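Local coordinates for protein prolyl 4-hydroxylase (PDB 6IUQ) that probably hydroxylates prolyl residues as an iron(II)- and 2-oxoglutarate-dependent oxygenase built on a double-stranded beta-helix core, at residues 176-181 against 197-202; 183-188 against 216-221. All blocks are in the same frame, centred on the assembly; numbering follows the deposited sequence.

Contact 1 of 2, residues 176-181 against 197-202; sequences EGWKEG and TVAPKM
Trp178 NE1 gives its N-H to the backbone oxygen of Gly183, while Pro200 CD sits over the ring at 3.5 Å from the same NE1. The indole illustrates how one flat side chain can carry an interface without a single hydrogen bond crossing it. With CG anti to the backbone N (chi1 179°), the ring lies out over the loop 199-201 and offers it a face. Above the six-membered ring stands Ala199 CB, 3.6 Å from its centroid and 16° off the normal; above the five-membered ring, on that same face, stands Pro200 CD, 3.7 Å from its centroid. Both are CH-pi contacts. An inverse gamma turn centred on Pro200 carries the chain past the indole, and the extended Lys201 side chain then crosses it at about a right angle, CE lying 4.0 Å from Trp178 CE3. Toward the helix 46-61, Glu176 and selenomethionine Met202 meet through their CG atoms, 3.6 Å apart, and Glu176 OE2 is hydrogen-bonded to His46 NE2. Work is thus divided: the edge N-H probably helps to fix the rotation of the indole by bonding its own loop, and the apolar face holds the two loops of this 2OG-Fe(II) oxygenase fold together by dispersion.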
loop_
_atom_site.group_PDB
_atom_site.type_symbol
_atom_site.label_atom_id
_atom_site.label_comp_id
_atom_site.label_asym_id
_atom_site.label_seq_id
_atom_site.Cartn_x
_atom_site.Cartn_y
_atom_site.Cartn_z
ATOM N N GLU A 176 16.440 -7.566 -7.004
ATOM C CA GLU A 176 17.821 -7.076 -7.023
ATOM C C GLU A 176 18.253 -6.599 -8.401
ATOM O O GLU A 176 17.957 -7.224 -9.416
ATOM C CB GLU A 176 18.796 -8.138 -6.515
ATOM C CG GLU A 176 19.640 -7.598 -5.360
ATOM C CD GLU A 176 20.891 -8.396 -5.098
ATOM O OE1 GLU A 176 20.782 -9.622 -4.879
ATOM O OE2 GLU A 176 21.987 -7.786 -5.089
ATOM N N GLY A 177 18.947 -5.468 -8.423
ATOM C CA GLY A 177 19.387 -4.886 -9.671
ATOM C C GLY A 177 18.215 -4.485 -10.544
ATOM O O GLY A 177 18.307 -4.571 -11.773
ATOM N N TRP A 178 17.110 -4.075 -9.916
ATOM C CA TRP A 178 15.989 -3.489 -10.645
ATOM C C TRP A 178 16.543 -2.343 -11.482
ATOM O O TRP A 178 17.422 -1.616 -11.024
ATOM C CB TRP A 178 14.882 -2.989 -9.690
ATOM C CG TRP A 178 13.718 -2.346 -10.418
ATOM C CD1 TRP A 178 12.567 -2.959 -10.841
ATOM C CD2 TRP A 178 13.623 -0.982 -10.844
ATOM N NE1 TRP A 178 11.753 -2.051 -11.480
ATOM C CE2 TRP A 178 12.382 -0.834 -11.506
ATOM C CE3 TRP A 178 14.459 0.130 -10.720
ATOM C CZ2 TRP A 178 11.958 0.382 -12.041
ATOM C CZ3 TRP A 178 14.033 1.352 -11.271
ATOM C CH2 TRP A 178 12.793 1.461 -11.914
ATOM N N LYS A 179 16.054 -2.197 -12.711
ATOM C CA LYS A 179 16.532 -1.140 -13.596
ATOM C C LYS A 179 15.340 -0.439 -14.223
ATOM O O LYS A 179 14.256 -1.025 -14.332
ATOM C CB LYS A 179 17.446 -1.704 -14.699
ATOM C CG LYS A 179 16.723 -2.669 -15.641
ATOM C CD LYS A 179 17.645 -3.353 -16.654
ATOM C CE LYS A 179 16.835 -4.284 -17.560
ATOM N NZ LYS A 179 15.877 -3.495 -18.411
ATOM N N GLU A 180 15.542 0.814 -14.625
ATOM C CA GLU A 180 14.528 1.554 -15.368
ATOM C C GLU A 180 14.039 0.716 -16.544
ATOM O O GLU A 180 14.843 0.143 -17.277
ATOM C CB GLU A 180 15.085 2.884 -15.854
ATOM C CG GLU A 180 14.121 4.051 -15.697
ATOM C CD GLU A 180 14.562 5.272 -16.493
ATOM O OE1 GLU A 180 13.994 5.511 -17.583
ATOM O OE2 GLU A 180 15.488 5.983 -16.038
ATOM N N GLY A 181 12.722 0.599 -16.686
ATOM C CA GLY A 181 12.150 -0.242 -17.720
ATOM C C GLY A 181 11.675 -1.586 -17.203
ATOM O O GLY A 181 10.819 -2.218 -17.830
ATOM N N THR A 197 6.142 8.066 -7.926
ATOM C CA THR A 197 6.441 6.753 -8.458
ATOM C C THR A 197 7.658 6.182 -7.741
ATOM O O THR A 197 8.713 6.810 -7.678
ATOM C CB THR A 197 6.654 6.820 -9.960
ATOM O OG1 THR A 197 5.468 7.371 -10.539
ATOM C CG2 THR A 197 6.878 5.422 -10.537
ATOM N N VAL A 198 7.474 4.997 -7.175
ATOM C CA VAL A 198 8.455 4.369 -6.310
ATOM C C VAL A 198 8.910 3.031 -6.903
ATOM O O VAL A 198 8.121 2.092 -7.017
ATOM C CB VAL A 198 7.865 4.145 -4.887
ATOM C CG1 VAL A 198 8.928 3.597 -3.938
ATOM C CG2 VAL A 198 7.286 5.459 -4.355
ATOM N N ALA A 199 10.174 2.952 -7.299
ATOM C CA ALA A 199 10.708 1.729 -7.887
ATOM C C ALA A 199 10.749 0.623 -6.841
ATOM O O ALA A 199 11.040 0.883 -5.679
ATOM C CB ALA A 199 12.109 1.984 -8.467
ATOM N N PRO A 200 10.463 -0.617 -7.239
ATOM C CA PRO A 200 10.472 -1.714 -6.265
ATOM C C PRO A 200 11.881 -2.288 -6.021
ATOM O O PRO A 200 12.137 -3.462 -6.267
ATOM C CB PRO A 200 9.562 -2.751 -6.921
ATOM C CG PRO A 200 9.865 -2.577 -8.382
ATOM C CD PRO A 200 10.089 -1.087 -8.583
ATOM N N LYS A 201 12.788 -1.454 -5.530
ATOM C CA LYS A 201 14.157 -1.895 -5.304
ATOM C C LYS A 201 14.287 -2.860 -4.138
ATOM O O LYS A 201 13.529 -2.793 -3.167
ATOM C CB LYS A 201 15.058 -0.689 -5.077
ATOM C CG LYS A 201 15.089 0.190 -6.293
ATOM C CD LYS A 201 16.085 1.309 -6.189
ATOM C CE LYS A 201 16.315 1.889 -7.595
ATOM N NZ LYS A 201 16.668 3.328 -7.556
HETATM N N MSE A 202 15.246 -3.771 -4.281
HETATM C CA MSE A 202 15.628 -4.733 -3.270
HETATM C C MSE A 202 15.798 -4.052 -1.911
HETATM O O MSE A 202 16.499 -3.043 -1.801
HETATM C CB MSE A 202 16.936 -5.430 -3.689
HETATM C CG MSE A 202 17.538 -6.424 -2.687
HETATM SE SE MSE A 202 16.371 -7.923 -2.288
HETATM C CE MSE A 202 17.653 -9.390 -2.093
#

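Contact 2 of 2, residues 183-188 against 216-221; sequences GGEVQL and RVLPSH
Segments 183-188 and 216-221 run antiparallel, with Gln187 and Arg216 as a hydrogen-bonded pair, bonded N to O in both directions, Val186 and Val217 as the non-hydrogen-bonded pair beside it, and a bond from Leu218 N to Glu185 O of 2.8 Å. Regular pairing then ends: Gly184 N reaches Pro219 O at 3.1 Å from above the carbonyl plane, 55° out of it. On the valine face, the Val217 side chain lies about 6 Å from the bound iron(II). The strand pair also shows how cross-strand neighbours can be joined through a single shared acceptor. Gln187 and Arg216 lie side by side, pointing the same way, their amide and guanidinium planes only 29° apart. Arg216 CG is tucked between the backbone N and the carbonyl carbon (chi1 68°), and the extended chain beyond it brings the guanidinium edge against Gln187 OE1, which accepts from NE at 2.9 Å and from NH2 at 2.7 Å. Leu218 flanks them, its CD2 4.0 Å from that oxygen, and its CB and CD1 lie along Glu185 OE1. Arg216 NH1 goes on to Ser282 OG of helix 276-287, while Gln187 NE2 makes a weak bond to Thr197 OG1. Two donors on OE1 settle which way round the amide sits, and its oxygen probably helps to stabilise the arginine's positive charge.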
loop_
_atom_site.group_PDB
_atom_site.type_symbol
_atom_site.label_atom_id
_atom_site.label_comp_id
_atom_site.label_asym_id
_atom_site.label_seq_id
_atom_site.Cartn_x
_atom_site.Cartn_y
_atom_site.Cartn_z
ATOM N N GLY A 183 9.854 -1.861 -14.799
ATOM C CA GLY A 183 8.486 -1.577 -14.396
ATOM C C GLY A 183 8.211 -2.103 -13.002
ATOM O O GLY A 183 9.141 -2.317 -12.213
ATOM N N GLY A 184 6.937 -2.331 -12.703
ATOM C CA GLY A 184 6.534 -2.803 -11.393
ATOM C C GLY A 184 6.552 -1.780 -10.263
ATOM O O GLY A 184 6.401 -2.159 -9.095
ATOM N N GLU A 185 6.731 -0.499 -10.590
ATOM C CA GLU A 185 6.685 0.546 -9.574
ATOM C C GLU A 185 5.292 0.665 -8.970
ATOM O O GLU A 185 4.277 0.331 -9.609
ATOM C CB GLU A 185 7.086 1.915 -10.136
ATOM C CG GLU A 185 8.447 1.995 -10.813
ATOM C CD GLU A 185 8.361 1.850 -12.326
ATOM O OE1 GLU A 185 7.442 1.151 -12.811
ATOM O OE2 GLU A 185 9.217 2.438 -13.029
ATOM N N VAL A 186 5.250 1.143 -7.733
ATOM C CA VAL A 186 3.992 1.526 -7.134
ATOM C C VAL A 186 3.886 3.026 -7.333
ATOM O O VAL A 186 4.844 3.760 -7.081
ATOM C CB VAL A 186 3.889 1.125 -5.643
ATOM C CG1 VAL A 186 5.007 1.739 -4.826
ATOM C CG2 VAL A 186 2.510 1.507 -5.062
ATOM N N GLN A 187 2.749 3.463 -7.874
ATOM C CA GLN A 187 2.485 4.881 -8.064
ATOM C C GLN A 187 1.488 5.320 -7.008
ATOM O O GLN A 187 0.379 4.778 -6.919
ATOM C CB GLN A 187 1.955 5.173 -9.477
ATOM C CG GLN A 187 1.808 6.662 -9.804
ATOM C CD GLN A 187 1.571 6.929 -11.298
ATOM O OE1 GLN A 187 0.704 6.330 -11.924
ATOM N NE2 GLN A 187 2.365 7.812 -11.868
ATOM N N LEU A 188 1.906 6.285 -6.192
ATOM C CA LEU A 188 1.095 6.826 -5.119
ATOM C C LEU A 188 0.455 8.114 -5.582
ATOM O O LEU A 188 1.065 8.868 -6.342
ATOM C CB LEU A 188 1.942 7.095 -3.865
ATOM C CG LEU A 188 2.866 5.970 -3.385
ATOM C CD1 LEU A 188 3.805 6.485 -2.289
ATOM C CD2 LEU A 188 2.074 4.774 -2.893
ATOM N N ARG A 216 -1.689 2.609 -7.314
ATOM C CA ARG A 216 -1.795 1.508 -8.250
ATOM C C ARG A 216 -0.396 0.982 -8.469
ATOM O O ARG A 216 0.605 1.654 -8.161
ATOM C CB ARG A 216 -2.423 1.950 -9.585
ATOM C CG ARG A 216 -1.530 2.899 -10.412
ATOM C CD ARG A 216 -2.213 3.366 -11.694
ATOM N NE ARG A 216 -1.499 4.491 -12.330
ATOM C CZ ARG A 216 -1.980 5.229 -13.335
ATOM N NH1 ARG A 216 -3.191 4.983 -13.852
ATOM N NH2 ARG A 216 -1.251 6.217 -13.828
ATOM N N VAL A 217 -0.327 -0.223 -9.017
ATOM C CA VAL A 217 0.934 -0.817 -9.409
ATOM C C VAL A 217 1.079 -0.704 -10.930
ATOM O O VAL A 217 0.142 -0.992 -11.665
ATOM C CB VAL A 217 0.998 -2.286 -8.931
ATOM C CG1 VAL A 217 2.225 -2.974 -9.455
ATOM C CG2 VAL A 217 0.968 -2.354 -7.386
ATOM N N LEU A 218 2.242 -0.258 -11.404
ATOM C CA LEU A 218 2.492 -0.167 -12.847
ATOM C C LEU A 218 2.895 -1.540 -13.392
ATOM O O LEU A 218 3.352 -2.400 -12.633
ATOM C CB LEU A 218 3.567 0.887 -13.156
ATOM C CG LEU A 218 3.203 2.272 -12.603
ATOM C CD1 LEU A 218 4.183 3.328 -13.039
ATOM C CD2 LEU A 218 1.794 2.655 -13.044
ATOM N N PRO A 219 2.678 -1.766 -14.702
ATOM C CA PRO A 219 3.009 -3.055 -15.322
ATOM C C PRO A 219 4.473 -3.399 -15.168
ATOM O O PRO A 219 5.338 -2.532 -15.294
ATOM C CB PRO A 219 2.672 -2.844 -16.803
ATOM C CG PRO A 219 1.650 -1.737 -16.814
ATOM C CD PRO A 219 2.025 -0.842 -15.652
ATOM N N SER A 220 4.732 -4.670 -14.905
ATOM C CA SER A 220 6.074 -5.180 -14.782
ATOM C C SER A 220 6.456 -5.950 -16.044
ATOM O O SER A 220 5.642 -6.686 -16.602
ATOM C CB SER A 220 6.184 -6.079 -13.545
ATOM O OG SER A 220 7.546 -6.273 -13.164
ATOM N N HIS A 221 7.699 -5.779 -16.480
ATOM C CA HIS A 221 8.214 -6.496 -17.637
ATOM C C HIS A 221 9.228 -7.540 -17.203
ATOM O O HIS A 221 9.893 -8.154 -18.032
ATOM C CB HIS A 221 8.833 -5.514 -18.622
ATOM C CG HIS A 221 7.926 -4.376 -18.962
ATOM N ND1 HIS A 221 8.283 -3.057 -18.783
ATOM C CD2 HIS A 221 6.657 -4.363 -19.439
ATOM C CE1 HIS A 221 7.277 -2.280 -19.150
ATOM N NE2 HIS A 221 6.279 -3.048 -19.549
#

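In the fold
Contacts 1 and 2 have centres 10 Å apart and interlock, their segments alternating along the chain. The indole bond to Gly183 (Trp178 NE1 to Gly183 O, 2.7 Å) is one tie, and His221 ND1 lies 2.8 Å from Gly181 O, a probable hydrogen bond, so segment 176-181 is tied to contact 2 at Trp178 and at Gly181. Strand 186-189 is central in a three-stranded antiparallel sheet, between 196-198, which leads into contact 1, and 214-217. The latter strand supplies His215, which with His156 and Asp158 binds iron(II). Contact 2 therefore lies beside the metal, whereas the Pro200 side chain is about 13 Å from the iron, in a contact near the protein surface.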